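Local coordinates for protein Lys-gingipain W83 (Porphyromonas gingivalis, PDB 4ITC) that cleaves proteins after lysine as a secreted cysteine protease and is involved in coaggregation with other oral bacteria, this chain being its calcium-binding K1 adhesin domain, at residues D61-T66 and A150-Q155; W80-D85 and Y161-E166; Y88-Y93 and T157-I162. All blocks are in the same frame, centred on the assembly; numbering follows the deposited sequence. Where two conformers were deposited one is given.

Contact 1 of 3, residues D61-T66 and A150-Q155; sequences DNYLIT and AFRHFQ. With CA (calcium ion), chain B.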
loop_
_atom_site.group_PDB
_atom_site.type_symbol
_atom_site.label_atom_id
_atom_site.label_comp_id
_atom_site.label_asym_id
_atom_site.label_seq_id
_atom_site.Cartn_x
_atom_site.Cartn_y
_atom_site.Cartn_z
ATOM N N ASP A 61 0.542 5.687 10.743
ATOM C CA ASP A 61 0.214 6.681 9.766
ATOM C C ASP A 61 1.421 6.726 8.848
ATOM O O ASP A 61 2.316 7.581 8.955
ATOM C CB ASP A 61 -0.112 8.018 10.401
ATOM C CG ASP A 61 -0.559 9.042 9.392
ATOM O OD1 ASP A 61 -0.734 8.667 8.213
ATOM O OD2 ASP A 61 -0.715 10.245 9.772
ATOM N N ASN A 62 1.466 5.721 7.953
ATOM C CA ASN A 62 2.679 5.427 7.143
ATOM C C ASN A 62 2.393 5.660 5.675
ATOM O O ASN A 62 1.383 5.115 5.144
ATOM C CB ASN A 62 3.134 3.993 7.300
ATOM C CG ASN A 62 3.377 3.538 8.755
ATOM O OD1 ASN A 62 3.716 4.347 9.674
ATOM N ND2 ASN A 62 3.293 2.206 8.960
ATOM N N TYR A 63 3.287 6.357 5.001
ATOM C CA TYR A 63 3.148 6.708 3.596
ATOM C C TYR A 63 4.221 6.032 2.792
ATOM O O TYR A 63 5.378 5.973 3.200
ATOM C CB TYR A 63 3.293 8.188 3.349
ATOM C CG TYR A 63 2.225 9.106 3.956
ATOM C CD1 TYR A 63 2.165 9.372 5.296
ATOM C CD2 TYR A 63 1.328 9.751 3.135
ATOM C CE1 TYR A 63 1.217 10.225 5.811
ATOM C CE2 TYR A 63 0.383 10.610 3.642
ATOM C CZ TYR A 63 0.356 10.852 4.997
ATOM O OH TYR A 63 -0.561 11.729 5.514
ATOM N N LEU A 64 3.834 5.523 1.626
ATOM C CA LEU A 64 4.754 5.012 0.600
ATOM C C LEU A 64 4.424 5.815 -0.655
ATOM O O LEU A 64 3.276 5.787 -1.132
ATOM C CB LEU A 64 4.518 3.532 0.373
ATOM C CG LEU A 64 5.304 2.900 -0.764
ATOM C CD1 LEU A 64 6.804 2.918 -0.540
ATOM C CD2 LEU A 64 4.803 1.488 -1.008
ATOM N N ILE A 65 5.431 6.502 -1.193
ATOM C CA ILE A 65 5.211 7.498 -2.219
ATOM C C ILE A 65 6.070 7.199 -3.440
ATOM O O ILE A 65 7.259 6.908 -3.302
ATOM C CB ILE A 65 5.552 8.902 -1.657
ATOM C CG1 ILE A 65 4.612 9.257 -0.476
ATOM C CG2 ILE A 65 5.458 9.996 -2.724
ATOM C CD1 ILE A 65 5.194 10.253 0.487
ATOM N N THR A 66 5.447 7.261 -4.607
ATOM C CA THR A 66 6.146 7.074 -5.881
ATOM C C THR A 66 7.247 8.081 -6.139
ATOM O O THR A 66 7.289 9.158 -5.567
ATOM C CB THR A 66 5.176 7.118 -7.069
ATOM O OG1 THR A 66 4.678 8.450 -7.184
ATOM C CG2 THR A 66 4.036 6.078 -6.956
ATOM N N ALA A 150 0.620 8.583 -3.347
ATOM C CA ALA A 150 0.905 8.059 -2.017
ATOM C C ALA A 150 -0.069 6.997 -1.638
ATOM O O ALA A 150 -1.268 7.115 -1.852
ATOM C CB ALA A 150 0.863 9.169 -0.974
ATOM N N PHE A 151 0.466 5.945 -1.033
ATOM C CA PHE A 151 -0.302 4.893 -0.351
ATOM C C PHE A 151 -0.149 5.095 1.144
ATOM O O PHE A 151 0.990 5.093 1.654
ATOM C CB PHE A 151 0.253 3.517 -0.736
ATOM C CG PHE A 151 0.206 3.228 -2.232
ATOM C CD1 PHE A 151 1.241 3.607 -3.055
ATOM C CD2 PHE A 151 -0.916 2.651 -2.793
ATOM C CE1 PHE A 151 1.203 3.383 -4.420
ATOM C CE2 PHE A 151 -0.944 2.394 -4.160
ATOM C CZ PHE A 151 0.087 2.763 -4.966
ATOM N N ARG A 152 -1.259 5.292 1.847
ATOM C CA ARG A 152 -1.229 5.667 3.238
ATOM C C ARG A 152 -1.948 4.623 4.063
ATOM O O ARG A 152 -3.124 4.339 3.840
ATOM C CB ARG A 152 -1.939 6.998 3.441
ATOM C CG ARG A 152 -1.828 7.605 4.827
ATOM C CD ARG A 152 -2.706 8.855 4.927
ATOM N NE ARG A 152 -2.635 9.414 6.266
ATOM C CZ ARG A 152 -3.430 10.342 6.726
ATOM N NH1 ARG A 152 -4.421 10.814 5.981
ATOM N NH2 ARG A 152 -3.236 10.786 7.962
ATOM N N HIS A 153 -1.241 4.035 5.022
ATOM C CA HIS A 153 -1.827 3.103 6.016
ATOM C C HIS A 153 -2.066 3.868 7.280
ATOM O O HIS A 153 -1.123 4.326 7.888
ATOM C CB HIS A 153 -0.862 1.954 6.261
ATOM C CG HIS A 153 -1.385 0.904 7.175
ATOM N ND1 HIS A 153 -0.553 0.059 7.887
ATOM C CD2 HIS A 153 -2.637 0.463 7.387
ATOM C CE1 HIS A 153 -1.285 -0.824 8.540
ATOM N NE2 HIS A 153 -2.558 -0.591 8.259
ATOM N N PHE A 154 -3.338 4.046 7.642
ATOM C CA PHE A 154 -3.695 4.978 8.725
ATOM C C PHE A 154 -5.063 4.616 9.241
ATOM O O PHE A 154 -5.741 3.795 8.642
ATOM C CB PHE A 154 -3.636 6.476 8.285
ATOM C CG PHE A 154 -4.780 6.909 7.389
ATOM C CD1 PHE A 154 -4.989 6.322 6.147
ATOM C CD2 PHE A 154 -5.644 7.892 7.795
ATOM C CE1 PHE A 154 -6.031 6.703 5.346
ATOM C CE2 PHE A 154 -6.696 8.290 6.979
ATOM C CZ PHE A 154 -6.905 7.669 5.774
ATOM N N GLN A 155 -5.470 5.235 10.353
ATOM C CA GLN A 155 -6.785 4.909 10.988
ATOM C C GLN A 155 -6.967 3.397 11.087
ATOM O O GLN A 155 -8.041 2.837 10.771
ATOM C CB GLN A 155 -7.955 5.575 10.263
ATOM C CG GLN A 155 -7.973 7.062 10.549
ATOM C CD GLN A 155 -8.991 7.839 9.735
ATOM O OE1 GLN A 155 -9.883 7.274 9.104
ATOM N NE2 GLN A 155 -8.857 9.142 9.758
HETATM CA CA CA B . 4.683 4.345 11.858
HETATM O O HOH W 1 3.276 2.527 12.656
#
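With CG anti to the backbone N in both Asp61 (chi1 -176°) and Arg152 (chi1 -172°), and the arginine chain extended from CG to NE, carboxylate and guanidinium come together at one end of an antiparallel strand pair. Strands 62-65 and 148-153 lie side by side in the five-stranded sheet of the beta sandwich. Arg152 grips Asp61 side-on: NE reaches OD1 at 2.8 Å on its syn side, nearly straight, and NH2 reaches OD2 at 3.2 Å from above the carboxylate plane. The aliphatic part of the same arginine lies over the Tyr63 ring in a CH-pi contact, CG 3.9 Å from the centroid. Tyr63 OH then sits over one face of the guanidinium and the Phe154 ring over the opposite one, while NH1 bonds to Tyr96 on the next strand; the salt bridge, the two covered faces and Tyr96 together fix the orientation of the charged group.

Hydrogen-bonded pairs Asn62–His153 and Leu64–Phe151 alternate with Tyr63–Arg152 and Ile65–Ala150, where Ile65 CG1 packs on Ala150 CB at 3.8 Å. Leu64 and Phe151 turn to the other face, toward Leu164 of the second sheet. On that face Ser47 joins Asn62 ND2 and His153 ND1, and Asn62 OD1 binds a calcium ion at 2.4 Å, completing a site with Asp20, Asp22, Asp24, the His26 carbonyl and water 1.

Contact 2 of 3, residues W80-D85 and Y161-E166; sequences WVCAQD and YIDLDE. With CA (calcium ion), chain C.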
loop_
_atom_site.group_PDB
_atom_site.type_symbol
_atom_site.label_atom_id
_atom_site.label_comp_id
_atom_site.label_asym_id
_atom_site.label_seq_id
_atom_site.Cartn_x
_atom_site.Cartn_y
_atom_site.Cartn_z
ATOM N N TRP A 80 -2.252 -4.201 -6.374
ATOM C CA TRP A 80 -2.849 -5.333 -5.650
ATOM C C TRP A 80 -2.662 -5.099 -4.150
ATOM O O TRP A 80 -1.600 -4.622 -3.717
ATOM C CB TRP A 80 -2.164 -6.637 -6.075
ATOM C CG TRP A 80 -2.456 -6.997 -7.496
ATOM C CD1 TRP A 80 -1.809 -6.525 -8.592
ATOM C CD2 TRP A 80 -3.462 -7.905 -7.974
ATOM N NE1 TRP A 80 -2.339 -7.070 -9.726
ATOM C CE2 TRP A 80 -3.367 -7.906 -9.379
ATOM C CE3 TRP A 80 -4.463 -8.665 -7.361
ATOM C CZ2 TRP A 80 -4.188 -8.677 -10.174
ATOM C CZ3 TRP A 80 -5.298 -9.452 -8.170
ATOM C CH2 TRP A 80 -5.144 -9.462 -9.535
ATOM N N VAL A 81 -3.680 -5.450 -3.376
ATOM C CA VAL A 81 -3.675 -5.306 -1.938
ATOM C C VAL A 81 -4.278 -6.544 -1.278
ATOM O O VAL A 81 -5.159 -7.201 -1.825
ATOM C CB VAL A 81 -4.451 -4.035 -1.531
ATOM C CG1 VAL A 81 -5.907 -4.085 -1.940
ATOM C CG2 VAL A 81 -4.285 -3.703 -0.069
ATOM N N CYS A 82 -3.799 -6.846 -0.085
ATOM C CA CYS A 82 -4.428 -7.845 0.741
ATOM C C CYS A 82 -4.140 -7.563 2.175
ATOM O O CYS A 82 -3.288 -6.720 2.503
ATOM C CB CYS A 82 -3.979 -9.254 0.398
ATOM S SG CYS A 82 -2.315 -9.693 0.945
ATOM N N ALA A 83 -4.877 -8.288 3.016
ATOM C CA ALA A 83 -4.559 -8.461 4.421
ATOM C C ALA A 83 -3.648 -9.671 4.518
ATOM O O ALA A 83 -3.981 -10.759 4.056
ATOM C CB ALA A 83 -5.814 -8.737 5.224
ATOM N N GLN A 84 -2.526 -9.525 5.205
ATOM C CA GLN A 84 -1.625 -10.657 5.378
ATOM C C GLN A 84 -2.263 -11.813 6.141
ATOM O O GLN A 84 -1.991 -12.968 5.830
ATOM C CB GLN A 84 -0.341 -10.162 6.105
ATOM C CG GLN A 84 0.651 -11.258 6.512
ATOM C CD GLN A 84 1.233 -12.006 5.326
ATOM O OE1 GLN A 84 1.239 -11.543 4.178
ATOM N NE2 GLN A 84 1.731 -13.224 5.618
ATOM N N ASP A 85 -3.057 -11.501 7.175
ATOM C CA ASP A 85 -3.665 -12.546 8.021
ATOM C C ASP A 85 -5.171 -12.403 7.933
ATOM O O ASP A 85 -5.727 -11.366 8.329
ATOM C CB ASP A 85 -3.135 -12.406 9.446
ATOM C CG ASP A 85 -3.648 -13.463 10.385
ATOM O OD1 ASP A 85 -4.763 -13.994 10.155
ATOM O OD2 ASP A 85 -2.927 -13.794 11.361
ATOM N N TYR A 161 -1.043 -7.003 9.170
ATOM C CA TYR A 161 -0.406 -6.224 8.091
ATOM C C TYR A 161 -1.351 -5.997 6.944
ATOM O O TYR A 161 -2.207 -6.832 6.645
ATOM C CB TYR A 161 0.825 -6.870 7.464
ATOM C CG TYR A 161 1.834 -7.577 8.314
ATOM C CD1 TYR A 161 2.046 -7.233 9.661
ATOM C CD2 TYR A 161 2.641 -8.548 7.733
ATOM C CE1 TYR A 161 2.999 -7.911 10.401
ATOM C CE2 TYR A 161 3.610 -9.217 8.465
ATOM C CZ TYR A 161 3.777 -8.892 9.794
ATOM O OH TYR A 161 4.747 -9.486 10.602
ATOM N N ILE A 162 -1.145 -4.863 6.264
ATOM C CA ILE A 162 -1.598 -4.670 4.918
ATOM C C ILE A 162 -0.409 -4.893 3.981
ATOM O O ILE A 162 0.689 -4.367 4.213
ATOM C CB ILE A 162 -2.254 -3.268 4.697
ATOM C CG1 ILE A 162 -2.806 -3.150 3.267
ATOM C CG2 ILE A 162 -1.351 -2.112 5.073
ATOM C CD1 ILE A 162 -3.642 -1.900 3.091
ATOM N N ASP A 163 -0.641 -5.639 2.915
ATOM C CA ASP A 163 0.365 -5.909 1.913
ATOM C C ASP A 163 -0.069 -5.237 0.590
ATOM O O ASP A 163 -1.236 -5.268 0.232
ATOM C CB ASP A 163 0.481 -7.389 1.638
ATOM C CG ASP A 163 0.791 -8.271 2.841
ATOM O OD1 ASP A 163 1.155 -7.828 3.958
ATOM O OD2 ASP A 163 0.657 -9.532 2.610
ATOM N N LEU A 164 0.914 -4.774 -0.167
ATOM C CA LEU A 164 0.725 -4.022 -1.393
ATOM C C LEU A 164 1.744 -4.527 -2.408
ATOM O O LEU A 164 2.915 -4.761 -2.059
ATOM C CB LEU A 164 0.938 -2.515 -1.125
ATOM C CG LEU A 164 1.058 -1.590 -2.330
ATOM C CD1 LEU A 164 -0.321 -1.396 -2.912
ATOM C CD2 LEU A 164 1.617 -0.222 -1.925
ATOM N N ASP A 165 1.303 -4.711 -3.666
ATOM C CA ASP A 165 2.207 -5.239 -4.704
ATOM C C ASP A 165 1.818 -4.770 -6.086
ATOM O O ASP A 165 0.681 -4.319 -6.329
ATOM C CB ASP A 165 2.255 -6.773 -4.643
ATOM C CG ASP A 165 3.535 -7.368 -5.221
ATOM O OD1 ASP A 165 4.500 -6.634 -5.509
ATOM O OD2 ASP A 165 3.587 -8.615 -5.346
ATOM N N GLU A 166 2.807 -4.858 -6.987
ATOM C CA GLU A 166 2.606 -4.798 -8.440
ATOM C C GLU A 166 1.891 -3.505 -8.836
ATOM O O GLU A 166 0.780 -3.523 -9.353
ATOM C CB GLU A 166 1.856 -6.029 -8.888
ATOM C CG GLU A 166 2.627 -7.330 -8.591
ATOM C CD GLU A 166 4.011 -7.418 -9.190
ATOM O OE1 GLU A 166 4.864 -8.029 -8.490
ATOM O OE2 GLU A 166 4.251 -6.848 -10.305
HETATM CA CA CA C . 5.845 -8.477 -6.352
HETATM O O HOH W 2 -3.571 -8.716 8.172
#
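Strands 80-83 and 161-166 run antiparallel, 161° between their directions, with paired backbone bonds at Trp80–Asp165 and Cys82–Asp163 and a further one from Gln84 N to Tyr161 O just past the end of strand 75-83. They are neighbours in the six-stranded sheet of the beta sandwich, and their side chains divide between its two faces. Toward the sandwich interior, the Val81 and Ile162 side chains cross, CG2 of the valine 3.7 Å from CG1 of the isoleucine, in the stretch where Val81–Leu164 and Ala83–Ile162 form non-hydrogen-bonded pairs. Tyr93 of the opposing sheet packs against Val81.

Polar groups gather on the other face. Gln84 has CG anti to its backbone nitrogen (chi1 173°), which sets CG beside the Tyr161 ring, 3.6 Å from CD2, the two side chains running alongside each other in the same direction. The bend at chi2 then turns the amide back over the strand pair, and Gln84 OE1 comes to 2.6 Å from OD2 of the buried Asp163. Water 2 extends the pairing beyond the last direct bond: it accepts from Asp85 N and lies by Tyr161 O, one of several acceptors competing for its protons.

At the far end Trp80 CD1 touches Glu166 CB at 3.7 Å, and the indole stacks with Tyr39. Here the strand supplies a calcium site completed by Ser7, Glu9, Ser41 and Gly43. Tyr39 N bonds to Asp165 OD2 and so helps to position this carboxylate, which binds the metal through both oxygens, OD1 at 2.4 Å and OD2 at 2.5 Å; Glu166 adds OE1 at 2.4 Å.

Contact 3 of 3, residues Y88-Y93 and T157-I162; sequences YASEHY and TDMFYI. With GAI (guanidine), chain E.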
loop_
_atom_site.group_PDB
_atom_site.type_symbol
_atom_site.label_atom_id
_atom_site.label_comp_id
_atom_site.label_asym_id
_atom_site.label_seq_id
_atom_site.Cartn_x
_atom_site.Cartn_y
_atom_site.Cartn_z
ATOM N N TYR A 88 -7.270 -11.272 10.819
ATOM C CA TYR A 88 -6.992 -9.920 11.277
ATOM C C TYR A 88 -6.920 -9.007 10.073
ATOM O O TYR A 88 -5.879 -8.422 9.792
ATOM C CB TYR A 88 -5.700 -9.854 12.066
ATOM C CG TYR A 88 -5.680 -10.681 13.332
ATOM C CD1 TYR A 88 -5.308 -12.013 13.296
ATOM C CD2 TYR A 88 -6.064 -10.131 14.557
ATOM C CE1 TYR A 88 -5.298 -12.769 14.440
ATOM C CE2 TYR A 88 -6.062 -10.899 15.703
ATOM C CZ TYR A 88 -5.640 -12.206 15.634
ATOM O OH TYR A 88 -5.602 -12.976 16.782
ATOM N N ALA A 89 -8.037 -8.894 9.340
ATOM C CA ALA A 89 -7.969 -8.390 7.973
ATOM C C ALA A 89 -8.347 -6.923 7.802
ATOM O O ALA A 89 -8.198 -6.364 6.702
ATOM C CB ALA A 89 -8.864 -9.229 7.085
ATOM N N SER A 90 -8.900 -6.309 8.837
ATOM C CA SER A 90 -9.475 -4.973 8.707
ATOM C C SER A 90 -8.440 -3.876 8.788
ATOM O O SER A 90 -8.330 -3.178 9.814
ATOM C CB SER A 90 -10.544 -4.755 9.778
ATOM O OG SER A 90 -11.545 -5.730 9.608
ATOM N N GLU A 91 -7.661 -3.755 7.707
ATOM C CA GLU A 91 -6.722 -2.665 7.561
ATOM C C GLU A 91 -7.324 -1.568 6.707
ATOM O O GLU A 91 -7.926 -1.839 5.645
ATOM C CB GLU A 91 -5.411 -3.180 6.942
ATOM C CG GLU A 91 -4.712 -4.270 7.784
ATOM C CD GLU A 91 -4.055 -3.764 9.066
ATOM O OE1 GLU A 91 -4.173 -2.548 9.389
ATOM O OE2 GLU A 91 -3.457 -4.589 9.805
ATOM N N HIS A 92 -7.078 -0.344 7.117
ATOM C CA HIS A 92 -7.596 0.841 6.449
ATOM C C HIS A 92 -6.474 1.556 5.737
ATOM O O HIS A 92 -5.408 1.758 6.304
ATOM C CB HIS A 92 -8.241 1.762 7.484
ATOM C CG HIS A 92 -8.949 2.948 6.886
ATOM N ND1 HIS A 92 -10.229 2.845 6.387
ATOM C CD2 HIS A 92 -8.537 4.207 6.625
ATOM C CE1 HIS A 92 -10.587 4.017 5.885
ATOM N NE2 HIS A 92 -9.590 4.862 6.030
ATOM N N TYR A 93 -6.764 2.015 4.530
ATOM C CA TYR A 93 -5.754 2.721 3.761
ATOM C C TYR A 93 -6.415 3.677 2.791
ATOM O O TYR A 93 -7.651 3.619 2.540
ATOM C CB TYR A 93 -4.825 1.749 2.986
ATOM C CG TYR A 93 -5.485 1.083 1.809
ATOM C CD1 TYR A 93 -6.393 0.033 1.980
ATOM C CD2 TYR A 93 -5.257 1.524 0.532
ATOM C CE1 TYR A 93 -7.033 -0.557 0.899
ATOM C CE2 TYR A 93 -5.891 0.933 -0.551
ATOM C CZ TYR A 93 -6.794 -0.074 -0.342
ATOM O OH TYR A 93 -7.387 -0.633 -1.469
ATOM N N THR A 157 -5.595 -0.049 13.559
ATOM C CA THR A 157 -4.874 -0.535 14.743
ATOM C C THR A 157 -5.298 -1.962 15.074
ATOM O O THR A 157 -6.456 -2.365 14.866
ATOM C CB THR A 157 -5.112 0.412 15.943
ATOM O OG1 THR A 157 -4.229 0.058 17.008
ATOM C CG2 THR A 157 -6.562 0.287 16.463
ATOM N N ASP A 158 -4.347 -2.747 15.540
ATOM C CA ASP A 158 -4.630 -4.032 16.162
ATOM C C ASP A 158 -5.242 -5.070 15.250
ATOM O O ASP A 158 -6.073 -5.860 15.657
ATOM C CB ASP A 158 -5.513 -3.813 17.431
ATOM C CG ASP A 158 -5.566 -5.020 18.294
ATOM O OD1 ASP A 158 -4.593 -5.810 18.342
ATOM O OD2 ASP A 158 -6.589 -5.174 19.001
ATOM N N MET A 159 -4.750 -5.112 14.014
ATOM C CA MET A 159 -5.092 -6.163 13.073
ATOM C C MET A 159 -3.810 -6.926 12.790
ATOM O O MET A 159 -3.296 -7.631 13.703
ATOM C CB MET A 159 -5.817 -5.587 11.869
ATOM C CG MET A 159 -7.254 -5.198 12.227
ATOM S SD MET A 159 -8.292 -6.653 12.431
ATOM C CE MET A 159 -9.645 -5.980 13.459
ATOM N N PHE A 160 -3.221 -6.787 11.609
ATOM C CA PHE A 160 -1.888 -7.398 11.417
ATOM C C PHE A 160 -1.101 -6.576 10.410
ATOM O O PHE A 160 -0.493 -5.586 10.793
ATOM C CB PHE A 160 -1.955 -8.898 11.121
ATOM C CG PHE A 160 -0.634 -9.607 11.248
ATOM C CD1 PHE A 160 0.117 -9.476 12.402
ATOM C CD2 PHE A 160 -0.147 -10.380 10.228
ATOM C CE1 PHE A 160 1.335 -10.154 12.549
ATOM C CE2 PHE A 160 1.090 -11.062 10.363
ATOM C CZ PHE A 160 1.822 -10.930 11.513
ATOM N N TYR A 161 -1.043 -7.003 9.170
ATOM C CA TYR A 161 -0.406 -6.224 8.091
ATOM C C TYR A 161 -1.351 -5.997 6.944
ATOM O O TYR A 161 -2.207 -6.832 6.645
ATOM C CB TYR A 161 0.825 -6.870 7.464
ATOM C CG TYR A 161 1.834 -7.577 8.314
ATOM C CD1 TYR A 161 2.046 -7.233 9.661
ATOM C CD2 TYR A 161 2.641 -8.548 7.733
ATOM C CE1 TYR A 161 2.999 -7.911 10.401
ATOM C CE2 TYR A 161 3.610 -9.217 8.465
ATOM C CZ TYR A 161 3.777 -8.892 9.794
ATOM O OH TYR A 161 4.747 -9.486 10.602
ATOM N N ILE A 162 -1.145 -4.863 6.264
ATOM C CA ILE A 162 -1.598 -4.670 4.918
ATOM C C ILE A 162 -0.409 -4.893 3.981
ATOM O O ILE A 162 0.689 -4.367 4.213
ATOM C CB ILE A 162 -2.254 -3.268 4.697
ATOM C CG1 ILE A 162 -2.806 -3.150 3.267
ATOM C CG2 ILE A 162 -1.351 -2.112 5.073
ATOM C CD1 ILE A 162 -3.642 -1.900 3.091
HETATM C C GAI E . -8.175 -8.339 17.199
HETATM N N1 GAI E . -8.962 -9.326 17.341
HETATM N N2 GAI E . -7.419 -7.914 18.191
HETATM N N3 GAI E . -8.200 -7.771 16.020
HETATM O O HOH W 2 -3.571 -8.716 8.172
#
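At one end of the beta sandwich, the loop entering strand 92-98 packs against the loop entering strand 161-171, and a guanidine molecule is bound where they meet. Met159 carries much of the contact, folding along the inverse gamma turn centred on Ser90. Its chi1 (-74°) puts CG 3.3 Å from Ser90 O, and chi2 (-73°) swings SD toward Ser90 N for a weak hydrogen bond of 3.7 Å. Glu91 slides past Met159 in the opposite direction. Its OE2 accepts from Phe160 N at 2.9 Å, met nearly along the C-O axis, and also bonds to Ser49 OG; OE1 is held by His153, so both oxygens of this buried carboxylate are engaged. Water 2 lies 2.8 Å from Tyr88 O, within hydrogen-bonding distance, but cannot serve every acceptor around it at once. Guanidine N3 bonds to Asp158 O at 2.9 Å and N2 to Asp158 OD2 at 3.0 Å, while the Tyr88 ring edge and Met159 CE border the ligand. Deeper inside, Ile162 CD1 meets Tyr93 CD1 at 3.5 Å, the side chains crossing at about a right angle. These two residues bring strand 92-98 of the five-stranded sheet against strand 161-171 of the six-stranded sheet, beside Val81 of strand 75-83.

Overall arrangement
From the N terminus the chain passes residues 61-66, 80-85 and 88-93 in turn before their partners arrive in 150-155, 157-162 and 161-166. Contact 1 closes an 83-residue excursion within the five-stranded sheet and crosses both other contacts along the chain. Contact 2 closes one of 75 residues and contact 3 one of 63; contact 3 begins inside contact 2, and the two finish on overlapping residues 161-162. Contact 2 joins strands of the six-stranded sheet, whereas contact 3 ties the two sheets together at one end of the sandwich. His153 packing on Ile162 links contacts 1 and 2, and Ala83 packing on Ala89 links contacts 2 and 3.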